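Kelch domain-containing protein (Colletotrichum graminicola M1.001, PDB 5C86) probably oxidises alcohols as a copper-dependent oxidase of the galactose oxidase and glyoxal oxidase (AA5) family, here in its metal-free form. Local coordinates at residues T380-D392 with I401-F413. Numbering follows the deposited sequence.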
ATOM      1  N   THR A 380      24.801   4.401 -14.533  1.00 17.02           N
ATOM      2  CA  THR A 380      25.424   5.545 -13.780  1.00 17.35           C
ATOM      3  C   THR A 380      24.331   6.347 -13.005  1.00 13.69           C
ATOM      4  O   THR A 380      23.481   6.821 -13.695  1.00 16.08           O
ATOM      5  CB  THR A 380      26.118   6.445 -14.805  1.00 20.70           C
ATOM      6  OG1 THR A 380      27.072   5.631 -15.576  1.00 20.76           O
ATOM      7  CG2 THR A 380      26.875   7.555 -14.125  1.00 23.22           C
ATOM      8  N   PRO A 381      24.427   6.432 -11.668  1.00 14.77           N
ATOM      9  CA  PRO A 381      23.529   7.218 -10.873  1.00 15.69           C
ATOM     10  C   PRO A 381      23.417   8.626 -11.378  1.00 16.72           C
ATOM     11  O   PRO A 381      24.436   9.365 -11.612  1.00 16.00           O
ATOM     12  CB  PRO A 381      24.092   7.163  -9.517  1.00 17.88           C
ATOM     13  CG  PRO A 381      24.784   5.808  -9.428  1.00 17.87           C
ATOM     14  CD  PRO A 381      25.382   5.751 -10.783  1.00 16.35           C
ATOM     15  N   ALA A 382      22.186   9.044 -11.666  1.00 16.86           N
ATOM     16  CA  ALA A 382      21.920  10.388 -12.108  1.00 16.39           C
ATOM     17  C   ALA A 382      22.067  11.423 -11.001  1.00 14.29           C
ATOM     18  O   ALA A 382      21.875  11.175  -9.809  1.00 15.24           O
ATOM     19  CB  ALA A 382      20.459  10.441 -12.648  1.00 16.42           C
ATOM     20  N   LYS A 383      22.344  12.658 -11.489  1.00 14.36           N
ATOM     21  CA  LYS A 383      22.339  13.790 -10.615  1.00 15.17           C
ATOM     22  C   LYS A 383      20.857  14.146 -10.435  1.00 15.54           C
ATOM     23  O   LYS A 383      20.138  14.293 -11.409  1.00 17.31           O
ATOM     24  CB  LYS A 383      23.157  14.971 -11.228  1.00 17.21           C
ATOM     25  CG  LYS A 383      22.914  16.300 -10.528  1.00 18.99           C
ATOM     26  CD  LYS A 383      23.619  16.289  -9.206  1.00 22.60           C
ATOM     27  CE  LYS A 383      23.572  17.689  -8.544  1.00 29.39           C
ATOM     28  NZ  LYS A 383      22.220  18.283  -8.592  1.00 35.33           N
ATOM     29  N   ARG A 384      20.429  14.208  -9.215  1.00 12.73           N
ATOM     30  CA  ARG A 384      19.000  14.388  -8.900  1.00 13.70           C
ATOM     31  C   ARG A 384      18.735  15.833  -8.614  1.00 12.35           C
ATOM     32  O   ARG A 384      19.531  16.493  -7.930  1.00 12.54           O
ATOM     33  CB  ARG A 384      18.632  13.511  -7.724  1.00 12.62           C
ATOM     34  CG  ARG A 384      18.860  12.040  -7.974  1.00 14.33           C
ATOM     35  CD  ARG A 384      18.558  11.129  -6.789  1.00 14.47           C
ATOM     36  NE  ARG A 384      17.136  11.111  -6.497  1.00 13.69           N
ATOM     37  CZ  ARG A 384      16.542  10.197  -5.769  1.00 15.51           C
ATOM     38  NH1 ARG A 384      17.312   9.276  -5.147  1.00 15.59           N
ATOM     39  NH2 ARG A 384      15.244  10.212  -5.616  1.00 14.01           N
ATOM     40  N   PRO A 385      17.512  16.297  -8.951  1.00 11.19           N
ATOM     41  CA  PRO A 385      17.122  17.604  -8.448  1.00 11.30           C
ATOM     42  C   PRO A 385      16.826  17.562  -6.957  1.00 11.28           C
ATOM     43  O   PRO A 385      16.739  16.477  -6.358  1.00 12.27           O
ATOM     44  CB  PRO A 385      15.873  17.899  -9.311  1.00 13.29           C
ATOM     45  CG  PRO A 385      15.275  16.580  -9.566  1.00 13.41           C
ATOM     46  CD  PRO A 385      16.423  15.590  -9.644  1.00 12.61           C
ATOM     47  N   VAL A 386      16.724  18.723  -6.325  1.00 11.67           N
ATOM     48  CA  VAL A 386      16.513  18.878  -4.904  1.00 11.69           C
ATOM     49  C   VAL A 386      15.358  19.913  -4.643  1.00 12.14           C
ATOM     50  O   VAL A 386      15.428  21.018  -5.155  1.00 13.04           O
ATOM     51  CB  VAL A 386      17.788  19.369  -4.224  1.00 13.78           C
ATOM     52  CG1 VAL A 386      17.572  19.641  -2.759  1.00 15.76           C
ATOM     53  CG2 VAL A 386      18.933  18.311  -4.423  1.00 14.41           C
ATOM     54  N   ILE A 387      14.416  19.544  -3.782  1.00 11.86           N
ATOM     55  CA  ILE A 387      13.452  20.522  -3.258  1.00 12.55           C
ATOM     56  C   ILE A 387      14.105  21.247  -2.105  1.00 14.29           C
ATOM     57  O   ILE A 387      14.445  20.595  -1.073  1.00 17.93           O
ATOM     58  CB  ILE A 387      12.149  19.849  -2.801  1.00 14.24           C
ATOM     59  CG1 ILE A 387      11.533  19.198  -3.994  1.00 16.13           C
ATOM     60  CG2 ILE A 387      11.220  20.911  -2.100  1.00 15.21           C
ATOM     61  CD1 ILE A 387      10.262  18.407  -3.647  1.00 16.48           C
ATOM     62  N   GLN A 388      14.313  22.569  -2.331  0.50 14.79           N
ATOM     63  CA  GLN A 388      14.889  23.538  -1.386  0.50 16.81           C
ATOM     64  C   GLN A 388      13.867  24.040  -0.357  0.50 17.02           C
ATOM     65  O   GLN A 388      14.173  24.237   0.821  0.50 17.42           O
ATOM     66  CB  GLN A 388      15.461  24.756  -2.138  0.50 20.48           C
ATOM     67  CG  GLN A 388      16.171  25.745  -1.187  0.50 21.40           C
ATOM     68  CD  GLN A 388      16.531  27.059  -1.846  0.50 23.21           C
ATOM     69  OE1 GLN A 388      16.318  27.249  -3.034  0.50 25.29           O
ATOM     70  NE2 GLN A 388      17.087  27.985  -1.065  0.50 28.55           N
ATOM     71  N   SER A 389      12.625  24.230  -0.786  0.50 14.65           N
ATOM     72  CA  SER A 389      11.596  24.624   0.189  0.50 16.03           C
ATOM     73  C   SER A 389      10.175  24.192  -0.243  0.50 15.26           C
ATOM     74  O   SER A 389       9.945  23.961  -1.416  0.50 13.68           O
ATOM     75  CB  SER A 389      11.689  26.144   0.452  0.50 15.15           C
ATOM     76  OG  SER A 389      11.317  26.902  -0.661  0.50 20.32           O
ATOM     77  N   LEU A 390       9.273  24.058   0.725  1.00 19.96           N
ATOM     78  CA  LEU A 390       7.821  24.076   0.459  1.00 18.65           C
ATOM     79  C   LEU A 390       7.276  25.266   1.220  1.00 17.91           C
ATOM     80  O   LEU A 390       7.706  25.590   2.359  1.00 19.64           O
ATOM     81  CB  LEU A 390       7.130  22.848   0.962  1.00 19.27           C
ATOM     82  CG  LEU A 390       7.556  21.533   0.382  1.00 21.25           C
ATOM     83  CD1 LEU A 390       6.717  20.417   0.935  1.00 24.60           C
ATOM     84  CD2 LEU A 390       7.441  21.520  -1.160  1.00 19.39           C
ATOM     85  N   SER A 391       6.255  25.900   0.635  1.00 15.82           N
ATOM     86  CA  SER A 391       5.596  27.007   1.305  1.00 17.87           C
ATOM     87  C   SER A 391       4.743  26.605   2.443  1.00 17.97           C
ATOM     88  O   SER A 391       4.344  27.474   3.271  1.00 21.16           O
ATOM     89  CB  SER A 391       4.716  27.790   0.326  1.00 17.70           C
ATOM     90  OG  SER A 391       3.755  26.940  -0.247  1.00 17.31           O
ATOM     91  N   ASP A 392       4.328  25.359   2.517  1.00 16.99           N
ATOM     92  CA  ASP A 392       3.496  24.875   3.600  1.00 19.67           C
ATOM     93  C   ASP A 392       3.588  23.395   3.643  1.00 20.30           C
ATOM     94  O   ASP A 392       3.814  22.755   2.602  1.00 23.11           O
ATOM     95  CB  ASP A 392       2.026  25.212   3.392  1.00 23.83           C
ATOM     96  CG  ASP A 392       1.654  26.544   3.901  1.00 30.05           C
ATOM     97  OD1 ASP A 392       1.830  26.832   5.138  1.00 28.43           O
ATOM     98  OD2 ASP A 392       1.220  27.359   3.065  1.00 29.39           O
ATOM     99  N   ILE A 401       0.590  24.971  -2.958  1.00 12.71           N
ATOM    100  CA  ILE A 401       1.892  24.734  -2.379  1.00 12.05           C
ATOM    101  C   ILE A 401       2.905  25.259  -3.400  1.00 12.67           C
ATOM    102  O   ILE A 401       2.885  24.848  -4.575  1.00 13.88           O
ATOM    103  CB  ILE A 401       2.178  23.268  -2.187  1.00 15.12           C
ATOM    104  CG1 ILE A 401       1.204  22.666  -1.192  1.00 17.10           C
ATOM    105  CG2 ILE A 401       3.576  23.045  -1.579  1.00 16.08           C
ATOM    106  CD1 ILE A 401       1.397  21.137  -1.102  1.00 19.54           C
ATOM    107  N   THR A 402       3.782  26.148  -2.976  1.00 13.46           N
ATOM    108  CA  THR A 402       4.877  26.559  -3.794  1.00 13.49           C
ATOM    109  C   THR A 402       6.118  25.713  -3.419  1.00 12.45           C
ATOM    110  O   THR A 402       6.498  25.676  -2.228  1.00 14.69           O
ATOM    111  CB  THR A 402       5.188  28.067  -3.657  1.00 14.72           C
ATOM    112  OG1 THR A 402       4.026  28.802  -4.091  1.00 17.31           O
ATOM    113  CG2 THR A 402       6.348  28.474  -4.534  1.00 15.58           C
ATOM    114  N   ILE A 403       6.727  25.111  -4.422  1.00 12.95           N
ATOM    115  CA  ILE A 403       7.847  24.200  -4.315  1.00 14.02           C
ATOM    116  C   ILE A 403       9.033  24.974  -4.863  1.00 14.80           C
ATOM    117  O   ILE A 403       8.976  25.346  -6.033  1.00 16.90           O
ATOM    118  CB  ILE A 403       7.612  22.948  -5.126  1.00 15.12           C
ATOM    119  CG1 ILE A 403       6.311  22.248  -4.720  1.00 15.66           C
ATOM    120  CG2 ILE A 403       8.856  22.012  -5.014  1.00 14.92           C
ATOM    121  CD1 ILE A 403       5.583  21.563  -5.824  1.00 19.78           C
ATOM    122  N   THR A 404      10.078  25.152  -4.092  1.00 14.87           N
ATOM    123  CA  THR A 404      11.279  25.856  -4.673  1.00 16.75           C
ATOM    124  C   THR A 404      12.385  24.813  -4.850  1.00 13.23           C
ATOM    125  O   THR A 404      12.756  24.165  -3.897  1.00 13.59           O
ATOM    126  CB  THR A 404      11.739  26.918  -3.710  1.00 19.94           C
ATOM    127  OG1 THR A 404      10.654  27.838  -3.492  1.00 23.58           O
ATOM    128  CG2 THR A 404      12.917  27.664  -4.284  1.00 22.29           C
ATOM    129  N   MET A 405      12.827  24.668  -6.073  1.00 14.00           N
ATOM    130  CA  MET A 405      13.873  23.743  -6.504  1.00 13.03           C
ATOM    131  C   MET A 405      15.202  24.413  -6.362  1.00 16.17           C
ATOM    132  O   MET A 405      15.345  25.619  -6.610  1.00 17.06           O
ATOM    133  CB  MET A 405      13.649  23.269  -7.923  1.00 15.30           C
ATOM    134  CG  MET A 405      12.256  22.662  -8.168  1.00 15.68           C
ATOM    135  SD  MET A 405      11.889  21.288  -7.030  1.00 15.26           S
ATOM    136  CE  MET A 405      13.181  20.162  -7.545  1.00 14.65           C
ATOM    137  N   GLN A 406      16.203  23.610  -6.075  1.00 14.59           N
ATOM    138  CA  GLN A 406      17.591  24.095  -5.965  1.00 14.74           C
ATOM    139  C   GLN A 406      18.130  24.650  -7.264  1.00 16.69           C
ATOM    140  O   GLN A 406      18.791  25.731  -7.244  1.00 19.53           O
ATOM    141  CB  GLN A 406      18.444  22.950  -5.448  1.00 15.78           C
ATOM    142  CG  GLN A 406      19.928  23.351  -5.243  1.00 20.50           C
ATOM    143  CD  GLN A 406      20.661  22.119  -4.759  1.00 24.60           C
ATOM    144  OE1 GLN A 406      20.535  21.786  -3.635  1.00 27.59           O
ATOM    145  NE2 GLN A 406      21.230  21.359  -5.655  1.00 36.95           N
ATOM    146  N   ASP A 407      17.880  23.956  -8.368  1.00 16.45           N
ATOM    147  CA  ASP A 407      18.409  24.229  -9.691  1.00 19.03           C
ATOM    148  C   ASP A 407      17.253  24.588 -10.649  1.00 18.35           C
ATOM    149  O   ASP A 407      16.239  23.914 -10.711  1.00 17.11           O
ATOM    150  CB  ASP A 407      19.118  22.989 -10.267  1.00 22.71           C
ATOM    151  CG  ASP A 407      19.939  22.211  -9.211  1.00 30.30           C
ATOM    152  OD1 ASP A 407      20.988  22.818  -8.855  1.00 28.62           O
ATOM    153  OD2 ASP A 407      19.515  21.077  -8.686  1.00 30.99           O
ATOM    154  N   ALA A 408      17.417  25.586 -11.489  1.00 15.23           N
ATOM    155  CA  ALA A 408      16.398  25.920 -12.521  1.00 15.01           C
ATOM    156  C   ALA A 408      16.206  24.821 -13.471  1.00 17.22           C
ATOM    157  O   ALA A 408      17.140  24.131 -13.856  1.00 20.11           O
ATOM    158  CB  ALA A 408      16.800  27.194 -13.263  1.00 15.11           C
ATOM    159  N   GLY A 409      14.975  24.610 -13.898  1.00 15.88           N
ATOM    160  CA  GLY A 409      14.692  23.665 -14.901  1.00 16.73           C
ATOM    161  C   GLY A 409      13.196  23.614 -15.236  1.00 16.35           C
ATOM    162  O   GLY A 409      12.444  24.380 -14.695  1.00 19.85           O
ATOM    163  N   ALA A 410      12.839  22.669 -16.076  1.00 17.71           N
ATOM    164  CA  ALA A 410      11.467  22.351 -16.408  1.00 19.50           C
ATOM    165  C   ALA A 410      11.135  21.084 -15.566  1.00 19.58           C
ATOM    166  O   ALA A 410      11.708  20.040 -15.759  1.00 27.46           O
ATOM    167  CB  ALA A 410      11.306  22.068 -17.889  1.00 20.54           C
ATOM    168  N   TYR A 411      10.239  21.227 -14.626  1.00 15.28           N
ATOM    169  CA  TYR A 411       9.921  20.147 -13.733  1.00 12.83           C
ATOM    170  C   TYR A 411       8.463  19.687 -13.868  1.00 13.18           C
ATOM    171  O   TYR A 411       7.560  20.518 -14.208  1.00 14.94           O
ATOM    172  CB  TYR A 411      10.084  20.591 -12.303  1.00 13.98           C
ATOM    173  CG  TYR A 411      11.530  20.825 -11.889  1.00 13.59           C
ATOM    174  CD1 TYR A 411      12.360  19.742 -11.543  1.00 13.65           C
ATOM    175  CD2 TYR A 411      12.112  22.070 -11.972  1.00 15.90           C
ATOM    176  CE1 TYR A 411      13.701  19.949 -11.227  1.00 14.53           C
ATOM    177  CE2 TYR A 411      13.440  22.232 -11.640  1.00 16.14           C
ATOM    178  CZ  TYR A 411      14.204  21.155 -11.241  1.00 14.52           C
ATOM    179  OH  TYR A 411      15.513  21.396 -10.845  1.00 15.30           O
ATOM    180  N   THR A 412       8.256  18.416 -13.589  1.00 12.21           N
ATOM    181  CA  THR A 412       6.888  17.889 -13.295  1.00 13.19           C
ATOM    182  C   THR A 412       6.853  17.386 -11.888  1.00 11.46           C
ATOM    183  O   THR A 412       7.860  17.290 -11.226  1.00 11.04           O
ATOM    184  CB  THR A 412       6.523  16.743 -14.232  1.00 15.26           C
ATOM    185  OG1 THR A 412       7.503  15.685 -14.140  1.00 15.16           O
ATOM    186  CG2 THR A 412       6.418  17.203 -15.731  1.00 17.34           C
ATOM    187  N   PHE A 413       5.655  17.189 -11.360  1.00 11.97           N
ATOM    188  CA  PHE A 413       5.438  16.957  -9.996  1.00 12.33           C
ATOM    189  C   PHE A 413       4.386  15.865  -9.755  1.00 10.77           C
ATOM    190  O   PHE A 413       3.510  15.592 -10.538  1.00 11.94           O
ATOM    191  CB  PHE A 413       5.015  18.223  -9.222  1.00 13.11           C
ATOM    192  CG  PHE A 413       5.914  19.353  -9.387  1.00 12.10           C
ATOM    193  CD1 PHE A 413       5.785  20.243 -10.414  1.00 12.78           C
ATOM    194  CD2 PHE A 413       6.962  19.502  -8.523  1.00 12.92           C
ATOM    195  CE1 PHE A 413       6.733  21.264 -10.579  1.00 12.09           C
ATOM    196  CE2 PHE A 413       7.927  20.522  -8.683  1.00 11.76           C
ATOM    197  CZ  PHE A 413       7.796  21.375  -9.709  1.00 12.31           C
TER
HETATM  198  O   HOH W   1      23.122  21.330  -8.044  1.00 25.01           O
HETATM  199  O   HOH W   2      16.967  21.017  -8.355  1.00 13.77           O
HETATM  200  O   HOH W   3       8.683  27.300  -1.587  1.00 21.18           O
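T404 O takes two backbone N-H groups, Q388 N at 2.7 Å and S389 N at 3.1 Å. The first lies close to the line of the carbonyl but has a bent N-H···O angle of 136°; the second is straighter and uses a lone pair in the carbonyl plane. The register shifts by a residue between I387–M405 and S389–T404, defining a classic beta bulge. T404 N returns a bond to S389 O, closing the bulge; Q406 N to V386 O and S391 N to T402 O flank it. At the far end a side chain replaces a carbonyl, S391 OG accepting T402 N at 2.8 Å with an angle of 166°; chi1 of 58° tucks the hydroxyl between the backbone N and carbonyl carbon.

Water reinforces the K383–V386 end. One molecule joins V386 N, D407 N, the D407 carboxylate and Y411 OH, while Y411 OH itself donates to D407 O at 2.6 Å, fixing the ring. Another bridges K383 NZ to D407 OD1, supplementing a long salt bridge from NZ to OD2.

L390 and I403 lie side by side on one sheet face, L390 CD2 3.8 Å from I403 CG1; at the diverging pair I387–M405, I387 CG1 meets M405 SD at 3.7 Å. M405, bent at chi2 and chi3, curls its CE back over V386 O. P385 CB reaches the edge of the Y411 ring at CE1, 3.5 Å away, whereas M405 CG sits above one ring face. L463, A465 and F478 continue this apolar layer, and strand 444-448 pairs with the other edge of 400-405. The arrangement is a bulged antiparallel pairing of strands 387-390 and 400-405 in the immunoglobulin-like early-set domain characteristic of galactose oxidase relatives, away from the copper site.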